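Local coordinates for protein DNA polymerase sliding clamp B (Sulfolobus tokodaii, PDB 3AIZ) that forms part of a ring around DNA that tethers the catalytic subunit of DNA polymerase and other proteins to it during high-speed replication, at residues N29-E32 against D33-F36; Y39-D43 against K44-V48; S160-E163 against N164-T167. All coordinates share one frame; numbering follows the deposited sequence.

Interaction 1: N29-E32 against D33-F36; sequences NFTE and DSIF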
# COMPACT_ATOMS: atom_id res chain seq x y z
N ASN A 29 16.74 33.48 -18.32
CA ASN A 29 17.54 34.66 -18.60
C ASN A 29 18.40 35.06 -17.40
O ASN A 29 17.88 35.39 -16.34
CB ASN A 29 16.64 35.82 -19.02
CG ASN A 29 15.82 35.51 -20.26
OD1 ASN A 29 16.37 35.24 -21.32
ND2 ASN A 29 14.50 35.55 -20.12
N PHE A 30 19.71 35.03 -17.59
CA PHE A 30 20.65 35.44 -16.56
C PHE A 30 21.10 36.88 -16.80
O PHE A 30 21.81 37.16 -17.76
CB PHE A 30 21.86 34.52 -16.53
CG PHE A 30 21.53 33.09 -16.18
CD1 PHE A 30 21.15 32.20 -17.16
CD2 PHE A 30 21.61 32.65 -14.87
CE1 PHE A 30 20.85 30.89 -16.85
CE2 PHE A 30 21.31 31.34 -14.55
CZ PHE A 30 20.93 30.46 -15.54
N THR A 31 20.68 37.78 -15.92
CA THR A 31 21.06 39.18 -16.03
C THR A 31 21.78 39.63 -14.77
O THR A 31 21.94 38.85 -13.84
CB THR A 31 19.83 40.09 -16.25
OG1 THR A 31 19.12 40.24 -15.02
CG2 THR A 31 18.91 39.51 -17.31
N GLU A 32 22.21 40.89 -14.76
CA GLU A 32 22.92 41.43 -13.61
C GLU A 32 22.00 41.59 -12.41
O GLU A 32 22.41 41.42 -11.26
CB GLU A 32 23.55 42.78 -13.96
CG GLU A 32 24.34 43.42 -12.82
CD GLU A 32 24.78 44.83 -13.13
OE1 GLU A 32 24.27 45.42 -14.11
OE2 GLU A 32 25.63 45.37 -12.39
N ASP A 33 20.73 41.91 -12.68
CA ASP A 33 19.78 42.22 -11.62
C ASP A 33 18.91 41.05 -11.19
O ASP A 33 18.31 41.08 -10.11
CB ASP A 33 18.91 43.41 -12.03
CG ASP A 33 19.70 44.70 -12.13
OD1 ASP A 33 20.88 44.71 -11.75
OD2 ASP A 33 19.12 45.71 -12.60
N SER A 34 18.82 40.02 -12.02
CA SER A 34 18.00 38.86 -11.69
C SER A 34 18.07 37.75 -12.72
O SER A 34 18.35 37.98 -13.90
CB SER A 34 16.54 39.28 -11.52
OG SER A 34 15.96 39.59 -12.78
N ILE A 35 17.81 36.53 -12.27
CA ILE A 35 17.54 35.41 -13.17
C ILE A 35 16.04 35.39 -13.36
O ILE A 35 15.29 35.51 -12.39
CB ILE A 35 17.99 34.08 -12.56
CG1 ILE A 35 19.48 34.10 -12.22
CG2 ILE A 35 17.67 32.93 -13.50
CD1 ILE A 35 19.97 32.84 -11.56
N PHE A 36 15.59 35.25 -14.60
CA PHE A 36 14.16 35.27 -14.85
C PHE A 36 13.77 34.56 -16.15
O PHE A 36 14.57 34.42 -17.06
CB PHE A 36 13.63 36.70 -14.87
CG PHE A 36 14.03 37.48 -16.10
CD1 PHE A 36 15.15 38.29 -16.08
CD2 PHE A 36 13.28 37.40 -17.26
CE1 PHE A 36 15.52 39.00 -17.21
CE2 PHE A 36 13.64 38.11 -18.38
CZ PHE A 36 14.76 38.91 -18.36
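Asn29 and Phe36 form a hydrogen-bonded antiparallel pair near the tip of a beta hairpin. Asn29 N donates to Phe36 O (2.7 Å) and Phe36 N returns a bond to Asn29 O (2.9 Å). Nearer the turn, Ser34 O is gripped twice by one residue. Thr31 OG1 donates to Ser34 O on a lone pair (2.6 Å), while Thr31 N reaches Ser34 O from above its carbonyl plane (3.1 Å). With Thr31 OG1 between its backbone N and carbonyl carbon (chi1 75°), the hydroxyl leans across the hairpin and also takes a weak bond from Asp33 N (3.3 Å), as in an ST turn. Among the side-chain contacts, Asn29 CB makes a CH-pi contact over the Phe36 ring, 3.7 Å from the centroid and 13° off the normal. On the sheet face opposite Asn29 and Phe36, the Phe30 and Ile35 side chains run side by side, with Phe30 CE2 3.6 Å from Ile35 CD1. The carbonyl end of the Asn29 amide is held outside the hairpin, OD1 accepting from Asp123 N. Strand 66-71 flanks strand 25-30 and strand 46-53 flanks strand 34-40. Tyr60 and Leu91 pack on Phe30 and Ile35, and Ile122 touches Asn29 and Thr31.

Interaction 2: Y39-D43 against K44-V48; sequences YLTDD and KVLMV
Lys44 meets Thr41 at the close of a type I beta turn, the reversal of the hairpin between strands 34-40 and 46-53. Lys44 N donates to Thr41 O (2.7 Å), and Lys44 then takes a left-handed backbone conformation before the chain enters the returning strand. Its side chain folds over the turn: bends at chi2 and chi4 lay Lys44 CD against Leu40 CD2 (3.5 Å) and bring Lys44 NZ to Asp42 O (2.9 Å), an ammonium-to-carbonyl bond on the exposed side. Val45 follows, its side chain crossing that of Asp43 at about a right angle, with Asp43 OD2 beside Val45 CB and CG2. Leu46 resumes the ladder. Its carbonyl O accepts from Thr41 N (3.1 Å), while Leu46 N gives Thr41 OG1 a weak bond (3.4 Å). The same hydroxyl donates to Asp43 OD1 (2.8 Å) from above the carboxylate plane, so the buried Thr41 side chain ties the turn to the returning strand. Leu46 also packs on Val204 and Val208 of helix 202-211. Met47 is the non-hydrogen-bonded partner of Leu40; its CB touches Leu40 CD1, on the face opposite Tyr39 and Val48, and its backbone pairs with Trp243 of strand 239-244, which continues the sheet from the C-terminal part of the chain. Val48 ends the run in a two-bond pair with Tyr39. The tyrosine OH donates to Leu20 O, and Val48 CB sits over one face of the ring, 4.0 Å from the Tyr39 centroid and 29° off the normal.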
# COMPACT_ATOMS: atom_id res chain seq x y z
N TYR A 39 7.11 34.05 -20.41
CA TYR A 39 6.45 33.68 -21.66
C TYR A 39 5.01 34.15 -21.63
O TYR A 39 4.42 34.37 -20.57
CB TYR A 39 6.52 32.18 -21.89
CG TYR A 39 5.76 31.36 -20.87
CD1 TYR A 39 6.32 31.09 -19.63
CD2 TYR A 39 4.50 30.87 -21.15
CE1 TYR A 39 5.63 30.34 -18.69
CE2 TYR A 39 3.80 30.13 -20.22
CZ TYR A 39 4.37 29.87 -18.99
OH TYR A 39 3.68 29.13 -18.05
N LEU A 40 4.43 34.30 -22.82
CA LEU A 40 3.08 34.79 -22.97
C LEU A 40 2.24 33.74 -23.68
O LEU A 40 2.57 33.33 -24.79
CB LEU A 40 3.10 36.09 -23.77
CG LEU A 40 1.81 36.88 -23.97
CD1 LEU A 40 1.16 37.20 -22.64
CD2 LEU A 40 2.11 38.16 -24.74
N THR A 41 1.17 33.29 -23.03
CA THR A 41 0.30 32.28 -23.62
C THR A 41 -0.10 32.67 -25.04
O THR A 41 -0.13 33.85 -25.38
CB THR A 41 -0.97 32.04 -22.78
OG1 THR A 41 -1.68 33.28 -22.65
CG2 THR A 41 -0.60 31.52 -21.40
N ASP A 42 -0.39 31.67 -25.87
CA ASP A 42 -0.74 31.92 -27.27
C ASP A 42 -1.88 32.92 -27.43
O ASP A 42 -1.85 33.77 -28.32
CB ASP A 42 -1.08 30.60 -27.97
CG ASP A 42 0.12 29.69 -28.12
OD1 ASP A 42 1.27 30.20 -28.09
OD2 ASP A 42 -0.07 28.46 -28.28
N ASP A 43 -2.88 32.82 -26.55
CA ASP A 43 -4.02 33.73 -26.58
C ASP A 43 -3.62 35.15 -26.19
O ASP A 43 -4.41 36.09 -26.30
CB ASP A 43 -5.15 33.22 -25.68
CG ASP A 43 -4.69 32.97 -24.26
OD1 ASP A 43 -3.79 32.12 -24.06
OD2 ASP A 43 -5.24 33.61 -23.33
N LYS A 44 -2.38 35.30 -25.72
CA LYS A 44 -1.82 36.61 -25.39
C LYS A 44 -2.55 37.31 -24.24
O LYS A 44 -2.38 38.50 -24.03
CB LYS A 44 -1.80 37.51 -26.62
CG LYS A 44 -1.02 36.94 -27.80
CD LYS A 44 0.42 36.65 -27.41
CE LYS A 44 1.23 36.17 -28.61
NZ LYS A 44 0.66 34.94 -29.21
N VAL A 45 -3.35 36.55 -23.50
CA VAL A 45 -4.12 37.13 -22.40
C VAL A 45 -3.36 37.06 -21.08
O VAL A 45 -3.49 37.95 -20.23
CB VAL A 45 -5.49 36.43 -22.24
CG1 VAL A 45 -6.24 37.00 -21.04
CG2 VAL A 45 -6.31 36.58 -23.51
N LEU A 46 -2.56 36.01 -20.91
CA LEU A 46 -1.84 35.80 -19.66
C LEU A 46 -0.33 35.78 -19.87
O LEU A 46 0.18 35.02 -20.69
CB LEU A 46 -2.28 34.49 -19.01
CG LEU A 46 -1.53 34.08 -17.74
CD1 LEU A 46 -1.84 35.04 -16.60
CD2 LEU A 46 -1.90 32.66 -17.34
N MET A 47 0.38 36.61 -19.11
CA MET A 47 1.83 36.61 -19.14
C MET A 47 2.39 36.03 -17.85
O MET A 47 2.21 36.59 -16.77
CB MET A 47 2.38 38.03 -19.33
CG MET A 47 3.89 38.12 -19.18
SD MET A 47 4.53 39.77 -19.53
CE MET A 47 4.05 39.95 -21.25
N VAL A 48 3.07 34.89 -17.97
CA VAL A 48 3.67 34.25 -16.80
C VAL A 48 5.13 34.67 -16.65
O VAL A 48 5.92 34.56 -17.59
CB VAL A 48 3.58 32.72 -16.88
CG1 VAL A 48 4.14 32.09 -15.62
CG2 VAL A 48 2.14 32.29 -17.11

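Interaction 3: S160-E163 against N164-T167; sequences SADE and NTVT
Ser160 and Thr167 open the tip of a beta hairpin formed by strands 156-161 and 165-172 as a hydrogen-bonded antiparallel pair. Ser160 N donates to Thr167 O (2.8 Å) and Thr167 N to Ser160 O (2.6 Å). Packing is close on the face of the next pair, where Ala161 CB meets Val166 CG2 (3.8 Å), both residues being buried; Val134 packs on Ala161 and Phe136 on Val166, both from strand 134-138. Neighbouring strands continue the sheet on both edges, Ala161 bonding through its backbone to Ser196 and Val166 to Leu181. The other face, carrying Ser160 and Thr167, is partly exposed and looser: Ser160 OG comes no closer than 4.0 Å to Thr167 CB. Exposure increases at the reversal, where Asp162, Glu163 and Asn164 lie at the surface and the extended Glu163 side chain runs outward from the loop. The polar bonds of the reversal centre on Asp162. Its N bonds to Thr165 O, and its carboxylate turns back over the loop (chi1 59°) to form an Asx turn. Asp162 OD1 accepts from Asn164 N (2.9 Å), which approaches 43° out of the carboxylate plane, and receives a second, weak bond from Thr165 N (2.7 Å).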
# COMPACT_ATOMS: atom_id res chain seq x y z
N SER A 160 -13.98 44.73 -8.44
CA SER A 160 -14.09 46.16 -8.24
C SER A 160 -13.92 46.50 -6.77
O SER A 160 -14.19 45.67 -5.90
CB SER A 160 -15.46 46.66 -8.73
OG SER A 160 -16.50 46.14 -7.94
N ALA A 161 -13.46 47.71 -6.48
CA ALA A 161 -13.19 48.09 -5.10
C ALA A 161 -13.48 49.56 -4.82
O ALA A 161 -13.24 50.42 -5.65
CB ALA A 161 -11.75 47.76 -4.74
N ASP A 162 -14.03 49.81 -3.64
CA ASP A 162 -14.13 51.17 -3.12
C ASP A 162 -13.03 51.35 -2.09
O ASP A 162 -12.06 50.58 -2.08
CB ASP A 162 -15.51 51.43 -2.51
CG ASP A 162 -15.84 50.48 -1.37
OD1 ASP A 162 -14.91 49.88 -0.80
OD2 ASP A 162 -17.04 50.33 -1.05
N GLU A 163 -13.17 52.33 -1.21
CA GLU A 163 -12.10 52.64 -0.27
C GLU A 163 -11.81 51.51 0.73
O GLU A 163 -10.69 51.39 1.21
CB GLU A 163 -12.41 53.94 0.49
CG GLU A 163 -11.28 54.43 1.38
CD GLU A 163 -11.59 55.75 2.05
OE1 GLU A 163 -12.68 56.30 1.81
OE2 GLU A 163 -10.73 56.24 2.82
N ASN A 164 -12.82 50.69 1.02
CA ASN A 164 -12.68 49.68 2.07
C ASN A 164 -13.05 48.25 1.69
O ASN A 164 -12.97 47.35 2.52
CB ASN A 164 -13.48 50.10 3.31
CG ASN A 164 -12.91 51.33 3.99
OD1 ASN A 164 -11.76 51.71 3.76
ND2 ASN A 164 -13.71 51.96 4.84
N THR A 165 -13.46 48.04 0.45
CA THR A 165 -13.98 46.73 0.05
C THR A 165 -13.63 46.34 -1.38
O THR A 165 -13.81 47.12 -2.31
CB THR A 165 -15.52 46.67 0.21
OG1 THR A 165 -15.87 46.91 1.58
CG2 THR A 165 -16.05 45.31 -0.21
N VAL A 166 -13.14 45.11 -1.55
CA VAL A 166 -12.91 44.55 -2.87
C VAL A 166 -13.99 43.51 -3.17
O VAL A 166 -14.24 42.63 -2.35
CB VAL A 166 -11.52 43.90 -2.99
CG1 VAL A 166 -11.32 43.30 -4.37
CG2 VAL A 166 -10.43 44.91 -2.69
N THR A 167 -14.61 43.63 -4.33
CA THR A 167 -15.75 42.79 -4.67
C THR A 167 -15.53 42.01 -5.97
O THR A 167 -15.09 42.57 -6.97
CB THR A 167 -17.04 43.63 -4.82
OG1 THR A 167 -17.31 44.31 -3.59
CG2 THR A 167 -18.22 42.75 -5.18

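How the interactions relate
The three contacts are hairpin reversals met in series along the chain. Interactions 1 and 2 lie at the two ends of strand 34-40, their centres 21 Å apart, and so join strands 25-30, 34-40 and 46-53 into one antiparallel meander of the N-terminal PCNA domain. Interaction 3 belongs to the C-terminal domain: its centre is 36 Å from interaction 1, on the opposite side of the chain's centre, and 27 Å from interaction 2, with nearest atoms about 17 Å apart. Interactions 1 and 3 share one device, a side-chain oxygen just past the first strand that accepts from the amide two residues on, weakly in interaction 1. In interaction 2 the turn is longer and the threonine hydroxyl takes a weak bond from an amide five residues on.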